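Local coordinates for protein peroxisomal acyl-CoA oxidase 1A (Solanum lycopersicum, PDB 2FON) that probably catalyses the FAD-dependent oxidation of acyl-CoA, the first step of peroxisomal fatty acid beta-oxidation, at residues D119-W122 against G123-P127; G398-S401 against L402-A406. All blocks are in the same frame, centred on the assembly; numbering follows the deposited sequence.

Interaction 1. Residues D119-W122 against G123-P127; sequences DLHW and GMFIP
Trp122 and Ile126 run alongside each other one helical turn apart, and the Ile126 CD1 methyl meets the six-membered part of the indole, 3.6 Å from Trp122 CE3. This is the closely packed flank of helix 118-132, where Ala145 and Tyr146 of helix 135-146 also touch Ile126. Here His121 and Phe125 have nearly parallel planes (21°) but centroids 5.7 Å apart, so overlap is slight: Phe125 CD2 comes 4.0 Å from His121 ND1. With CG anti to the backbone N (chi1 169°), His121 places CD2 above one face of the Trp122 indole, toward its rim.

The solvent side is at Gly123, which is exposed and whose N-H makes a weak bond to Asp119 O. A third side faces the cofactor: Leu120, part of the FAD pocket, lies with CD2 3.8 Å from Met124 CG.

The backbone winds wider here: Leu120 O accepts from both Met124 N and, at 2.7 Å, Phe125 N, and His121 O from Ile126 N five residues on, while Pro127 brings no N-H to continue the pattern. His121 NE2 bonds Ala145 O while ND1 bonds Gly152 N, which is consistent with a neutral ring protonated at NE2.

Interaction 2. Residues G398-S401 against L402-A406; sequences GLKS and LTTSA
Thr403 leans back over the preceding turn of helix 389-417 and meets Leu399 O with every atom of its side chain. CB lies 3.4 Å from Leu399 O. From there the branches part: OG1, placed between the backbone N and the carbonyl carbon (chi1 60°), donates to Leu399 O at 2.9 Å, while the methyl CG2 passes 3.3 Å from Leu399 O. Val308 and Ala311 of helix 297-328 and Phe363 of helix 347-380 also touch this side chain. Thr403 N bonds the same carbonyl oxygen, and the two donors come to it from opposite faces of its plane. With a valine here, Leu399 O would probably lose its second donor and keep just the backbone N-H of this turn.

The next residue repeats the scheme. Thr404 OG1 donates to Lys400 O at 2.8 Å, again across the plane from Thr404 N, and it is also hydrogen-bonded to Asn446 ND2. Ser405 OG adds a third such bond, 3.1 Å from Ser401 O, but with the opposite sense of chi1 (-43°).

The Lys400 chain passes at a slant to Thr404. Its CD comes 3.9 Å from Thr404 OG1, but NZ is held by Gly444 O, Ala439 O and Asn446 OD1, so the buried ammonium has several oxygen partners. Ser401 OG likewise bonds Asn446 O. Lys400 and Ser401 therefore fasten the helix to the segment carrying Glu443, the predicted proton acceptor, whose side chain is about 5 Å from that of Lys400.

Ser/Thr hydroxyls bonding back to the i-4 carbonyl are a familiar helix arrangement, here three in succession in a helix of the acyl-CoA oxidase C-alpha1 domain, packed against helices 297-328, 347-380, 446-462 and 535-558.

Overall arrangement
Both interactions are local, each within a single helix of the same chain, and they follow in series: interaction 1 on helix 118-132 in the N-terminal acyl-CoA oxidase region, interaction 2 on helix 389-417 in the C-alpha1 region. The strands of the middle domain and helices 297-328 and 347-380 lie between them in sequence. In space their centres are 22 Å apart and their nearest atoms about 11 Å, so they do not touch. FAD relates them: Leu120 of interaction 1 contacts the cofactor directly, whereas the side chain of Lys400 of interaction 2 stays about 9 Å from it, nearer Glu443. The two helices thus approach the flavin site from different regions of the chain, one as pocket wall, the other beside the predicted proton acceptor Glu443.

Interaction 1. Residues D119-W122 against G123-P127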
ATOM      1  N   ASP B 119     -16.154  -6.560  18.689  1.00 68.13           N
ATOM      2  CA  ASP B 119     -14.758  -6.204  18.873  1.00 69.64           C
ATOM      3  C   ASP B 119     -14.511  -5.053  19.869  1.00 69.60           C
ATOM      4  O   ASP B 119     -13.623  -5.162  20.700  1.00 69.61           O
ATOM      5  CB  ASP B 119     -14.100  -5.885  17.517  1.00 70.23           C
ATOM      6  CG  ASP B 119     -13.988  -7.141  16.572  1.00 73.37           C
ATOM      7  OD1 ASP B 119     -13.931  -8.348  17.068  1.00 72.95           O
ATOM      8  OD2 ASP B 119     -13.953  -6.883  15.319  1.00 74.60           O
ATOM      9  N   LEU B 120     -15.293  -3.976  19.815  1.00 68.73           N
ATOM     10  CA  LEU B 120     -15.078  -2.886  20.767  1.00 68.94           C
ATOM     11  C   LEU B 120     -15.686  -3.092  22.186  1.00 69.12           C
ATOM     12  O   LEU B 120     -15.063  -2.730  23.243  1.00 69.59           O
ATOM     13  CB  LEU B 120     -15.434  -1.551  20.119  1.00 69.00           C
ATOM     14  CG  LEU B 120     -14.226  -1.473  19.170  1.00 70.13           C
ATOM     15  CD1 LEU B 120     -14.552  -1.564  17.647  1.00 67.33           C
ATOM     16  CD2 LEU B 120     -13.206  -0.348  19.540  1.00 70.13           C
ATOM     17  N   HIS B 121     -16.860  -3.724  22.218  1.00 67.49           N
ATOM     18  CA  HIS B 121     -17.535  -4.002  23.461  1.00 65.87           C
ATOM     19  C   HIS B 121     -16.592  -4.837  24.344  1.00 65.50           C
ATOM     20  O   HIS B 121     -16.166  -4.358  25.382  1.00 66.16           O
ATOM     21  CB  HIS B 121     -18.857  -4.675  23.136  1.00 66.13           C
ATOM     22  CG  HIS B 121     -19.564  -5.266  24.311  1.00 66.10           C
ATOM     23  ND1 HIS B 121     -20.525  -4.577  25.027  1.00 66.96           N
ATOM     24  CD2 HIS B 121     -19.482  -6.492  24.870  1.00 63.99           C
ATOM     25  CE1 HIS B 121     -20.973  -5.343  26.004  1.00 64.56           C
ATOM     26  NE2 HIS B 121     -20.357  -6.509  25.932  1.00 66.51           N
ATOM     27  N   TRP B 122     -16.212  -6.040  23.905  1.00 64.25           N
ATOM     28  CA  TRP B 122     -15.225  -6.863  24.601  1.00 62.80           C
ATOM     29  C   TRP B 122     -13.815  -6.291  24.622  1.00 63.21           C
ATOM     30  O   TRP B 122     -13.090  -6.436  25.604  1.00 61.49           O
ATOM     31  CB  TRP B 122     -15.189  -8.212  23.946  1.00 62.18           C
ATOM     32  CG  TRP B 122     -16.523  -8.857  24.077  1.00 61.89           C
ATOM     33  CD1 TRP B 122     -17.497  -8.946  23.113  1.00 60.77           C
ATOM     34  CD2 TRP B 122     -17.067  -9.442  25.264  1.00 56.90           C
ATOM     35  NE1 TRP B 122     -18.598  -9.599  23.639  1.00 61.41           N
ATOM     36  CE2 TRP B 122     -18.368  -9.896  24.949  1.00 56.30           C
ATOM     37  CE3 TRP B 122     -16.562  -9.661  26.546  1.00 59.49           C
ATOM     38  CZ2 TRP B 122     -19.189 -10.530  25.864  1.00 60.25           C
ATOM     39  CZ3 TRP B 122     -17.389 -10.324  27.489  1.00 61.79           C
ATOM     40  CH2 TRP B 122     -18.689 -10.745  27.133  1.00 61.69           C
ATOM     41  N   GLY B 123     -13.461  -5.594  23.542  1.00 63.92           N
ATOM     42  CA  GLY B 123     -12.099  -5.211  23.301  1.00 64.39           C
ATOM     43  C   GLY B 123     -11.722  -3.921  23.954  1.00 66.05           C
ATOM     44  O   GLY B 123     -10.574  -3.771  24.309  1.00 66.46           O
ATOM     45  N   MET B 124     -12.661  -2.975  24.112  1.00 66.94           N
ATOM     46  CA  MET B 124     -12.330  -1.660  24.692  1.00 67.69           C
ATOM     47  C   MET B 124     -13.296  -1.200  25.800  1.00 67.90           C
ATOM     48  O   MET B 124     -12.846  -0.665  26.812  1.00 68.24           O
ATOM     49  CB  MET B 124     -12.254  -0.577  23.616  1.00 68.46           C
ATOM     50  CG  MET B 124     -11.094  -0.695  22.622  1.00 73.73           C
ATOM     51  SD  MET B 124      -9.440  -0.137  23.183  1.00 83.24           S
ATOM     52  CE  MET B 124      -9.531   1.658  23.038  1.00 83.24           C
ATOM     53  N   PHE B 125     -14.608  -1.405  25.607  1.00 67.35           N
ATOM     54  CA  PHE B 125     -15.637  -0.945  26.541  1.00 66.63           C
ATOM     55  C   PHE B 125     -15.504  -1.664  27.867  1.00 67.42           C
ATOM     56  O   PHE B 125     -15.444  -1.036  28.905  1.00 69.04           O
ATOM     57  CB  PHE B 125     -17.029  -1.146  25.930  1.00 66.40           C
ATOM     58  CG  PHE B 125     -18.189  -0.837  26.856  1.00 65.91           C
ATOM     59  CD1 PHE B 125     -18.593   0.482  27.081  1.00 65.27           C
ATOM     60  CD2 PHE B 125     -18.918  -1.870  27.455  1.00 66.12           C
ATOM     61  CE1 PHE B 125     -19.695   0.787  27.895  1.00 63.02           C
ATOM     62  CE2 PHE B 125     -20.014  -1.588  28.299  1.00 66.38           C
ATOM     63  CZ  PHE B 125     -20.401  -0.246  28.520  1.00 66.20           C
ATOM     64  N   ILE B 126     -15.448  -2.985  27.863  1.00 67.40           N
ATOM     65  CA  ILE B 126     -15.222  -3.674  29.095  1.00 66.38           C
ATOM     66  C   ILE B 126     -13.843  -3.345  29.693  1.00 66.24           C
ATOM     67  O   ILE B 126     -13.768  -2.999  30.873  1.00 66.54           O
ATOM     68  CB  ILE B 126     -15.365  -5.131  28.903  1.00 66.46           C
ATOM     69  CG1 ILE B 126     -16.822  -5.420  28.532  1.00 66.41           C
ATOM     70  CG2 ILE B 126     -14.857  -5.867  30.169  1.00 65.86           C
ATOM     71  CD1 ILE B 126     -17.282  -6.869  28.775  1.00 64.00           C
ATOM     72  N   PRO B 127     -12.743  -3.497  28.922  1.00 65.37           N
ATOM     73  CA  PRO B 127     -11.457  -3.106  29.554  1.00 64.83           C
ATOM     74  C   PRO B 127     -11.387  -1.705  30.169  1.00 64.09           C
ATOM     75  O   PRO B 127     -10.703  -1.508  31.181  1.00 63.79           O
ATOM     76  CB  PRO B 127     -10.415  -3.343  28.455  1.00 64.15           C
ATOM     77  CG  PRO B 127     -11.042  -4.474  27.651  1.00 64.14           C
ATOM     78  CD  PRO B 127     -12.525  -4.138  27.613  1.00 64.90           C
TER

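Interaction 2. Residues G398-S401 against L402-A406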
ATOM      1  N   GLY B 398       7.307   1.367  20.534  1.00 63.24           N
ATOM      2  CA  GLY B 398       8.231   1.129  19.454  1.00 62.67           C
ATOM      3  C   GLY B 398       7.910  -0.129  18.728  1.00 63.08           C
ATOM      4  O   GLY B 398       7.907  -0.142  17.488  1.00 63.63           O
ATOM      5  N   LEU B 399       7.615  -1.176  19.483  1.00 62.83           N
ATOM      6  CA  LEU B 399       7.248  -2.430  18.866  1.00 63.15           C
ATOM      7  C   LEU B 399       5.911  -2.414  18.115  1.00 63.81           C
ATOM      8  O   LEU B 399       5.782  -3.054  17.019  1.00 64.68           O
ATOM      9  CB  LEU B 399       7.272  -3.541  19.896  1.00 63.30           C
ATOM     10  CG  LEU B 399       8.707  -3.921  20.243  1.00 63.38           C
ATOM     11  CD1 LEU B 399       8.734  -5.099  21.137  1.00 62.44           C
ATOM     12  CD2 LEU B 399       9.508  -4.234  19.012  1.00 64.28           C
ATOM     13  N   LYS B 400       4.912  -1.726  18.673  1.00 62.74           N
ATOM     14  CA  LYS B 400       3.621  -1.609  17.974  1.00 62.36           C
ATOM     15  C   LYS B 400       3.853  -0.920  16.649  1.00 63.02           C
ATOM     16  O   LYS B 400       3.405  -1.381  15.596  1.00 63.38           O
ATOM     17  CB  LYS B 400       2.634  -0.776  18.819  1.00 62.79           C
ATOM     18  CG  LYS B 400       1.179  -0.676  18.370  1.00 59.50           C
ATOM     19  CD  LYS B 400       1.057   0.274  17.192  1.00 60.79           C
ATOM     20  CE  LYS B 400      -0.341   0.907  17.040  1.00 62.18           C
ATOM     21  NZ  LYS B 400      -0.350   1.898  15.871  1.00 61.11           N
ATOM     22  N   SER B 401       4.564   0.208  16.694  1.00 63.10           N
ATOM     23  CA  SER B 401       4.868   0.973  15.476  1.00 62.74           C
ATOM     24  C   SER B 401       5.629   0.155  14.440  1.00 62.78           C
ATOM     25  O   SER B 401       5.258   0.079  13.287  1.00 61.13           O
ATOM     26  CB  SER B 401       5.737   2.150  15.854  1.00 62.89           C
ATOM     27  OG  SER B 401       5.832   3.015  14.761  1.00 62.64           O
ATOM     28  N   LEU B 402       6.717  -0.462  14.890  1.00 63.75           N
ATOM     29  CA  LEU B 402       7.575  -1.179  14.000  1.00 64.26           C
ATOM     30  C   LEU B 402       6.759  -2.218  13.284  1.00 65.64           C
ATOM     31  O   LEU B 402       6.778  -2.260  12.016  1.00 66.38           O
ATOM     32  CB  LEU B 402       8.650  -1.889  14.749  1.00 63.92           C
ATOM     33  CG  LEU B 402       9.668  -2.269  13.710  1.00 63.14           C
ATOM     34  CD1 LEU B 402      10.350  -1.002  13.225  1.00 65.73           C
ATOM     35  CD2 LEU B 402      10.639  -3.237  14.288  1.00 60.13           C
ATOM     36  N   THR B 403       6.040  -3.031  14.073  1.00 65.06           N
ATOM     37  CA  THR B 403       5.416  -4.208  13.492  1.00 65.55           C
ATOM     38  C   THR B 403       4.206  -3.862  12.666  1.00 66.35           C
ATOM     39  O   THR B 403       3.971  -4.506  11.621  1.00 66.55           O
ATOM     40  CB  THR B 403       5.016  -5.268  14.500  1.00 65.59           C
ATOM     41  OG1 THR B 403       4.091  -4.706  15.397  1.00 64.41           O
ATOM     42  CG2 THR B 403       6.247  -5.844  15.289  1.00 65.91           C
ATOM     43  N   THR B 404       3.453  -2.836  13.062  1.00 66.25           N
ATOM     44  CA  THR B 404       2.345  -2.498  12.206  1.00 66.69           C
ATOM     45  C   THR B 404       2.751  -1.835  10.880  1.00 67.24           C
ATOM     46  O   THR B 404       2.018  -1.982   9.929  1.00 67.79           O
ATOM     47  CB  THR B 404       1.266  -1.718  12.901  1.00 67.41           C
ATOM     48  OG1 THR B 404       1.832  -0.513  13.463  1.00 71.20           O
ATOM     49  CG2 THR B 404       0.569  -2.578  13.977  1.00 64.53           C
ATOM     50  N   SER B 405       3.901  -1.151  10.769  1.00 67.11           N
ATOM     51  CA  SER B 405       4.341  -0.722   9.422  1.00 67.31           C
ATOM     52  C   SER B 405       4.855  -1.855   8.591  1.00 67.65           C
ATOM     53  O   SER B 405       4.653  -1.867   7.362  1.00 68.14           O
ATOM     54  CB  SER B 405       5.484   0.269   9.436  1.00 66.40           C
ATOM     55  OG  SER B 405       5.240   1.197  10.417  1.00 70.91           O
ATOM     56  N   ALA B 406       5.623  -2.732   9.222  1.00 66.86           N
ATOM     57  CA  ALA B 406       6.246  -3.734   8.476  1.00 67.77           C
ATOM     58  C   ALA B 406       5.097  -4.528   7.868  1.00 69.49           C
ATOM     59  O   ALA B 406       5.111  -4.848   6.627  1.00 70.35           O
ATOM     60  CB  ALA B 406       7.051  -4.577   9.343  1.00 68.44           C
TER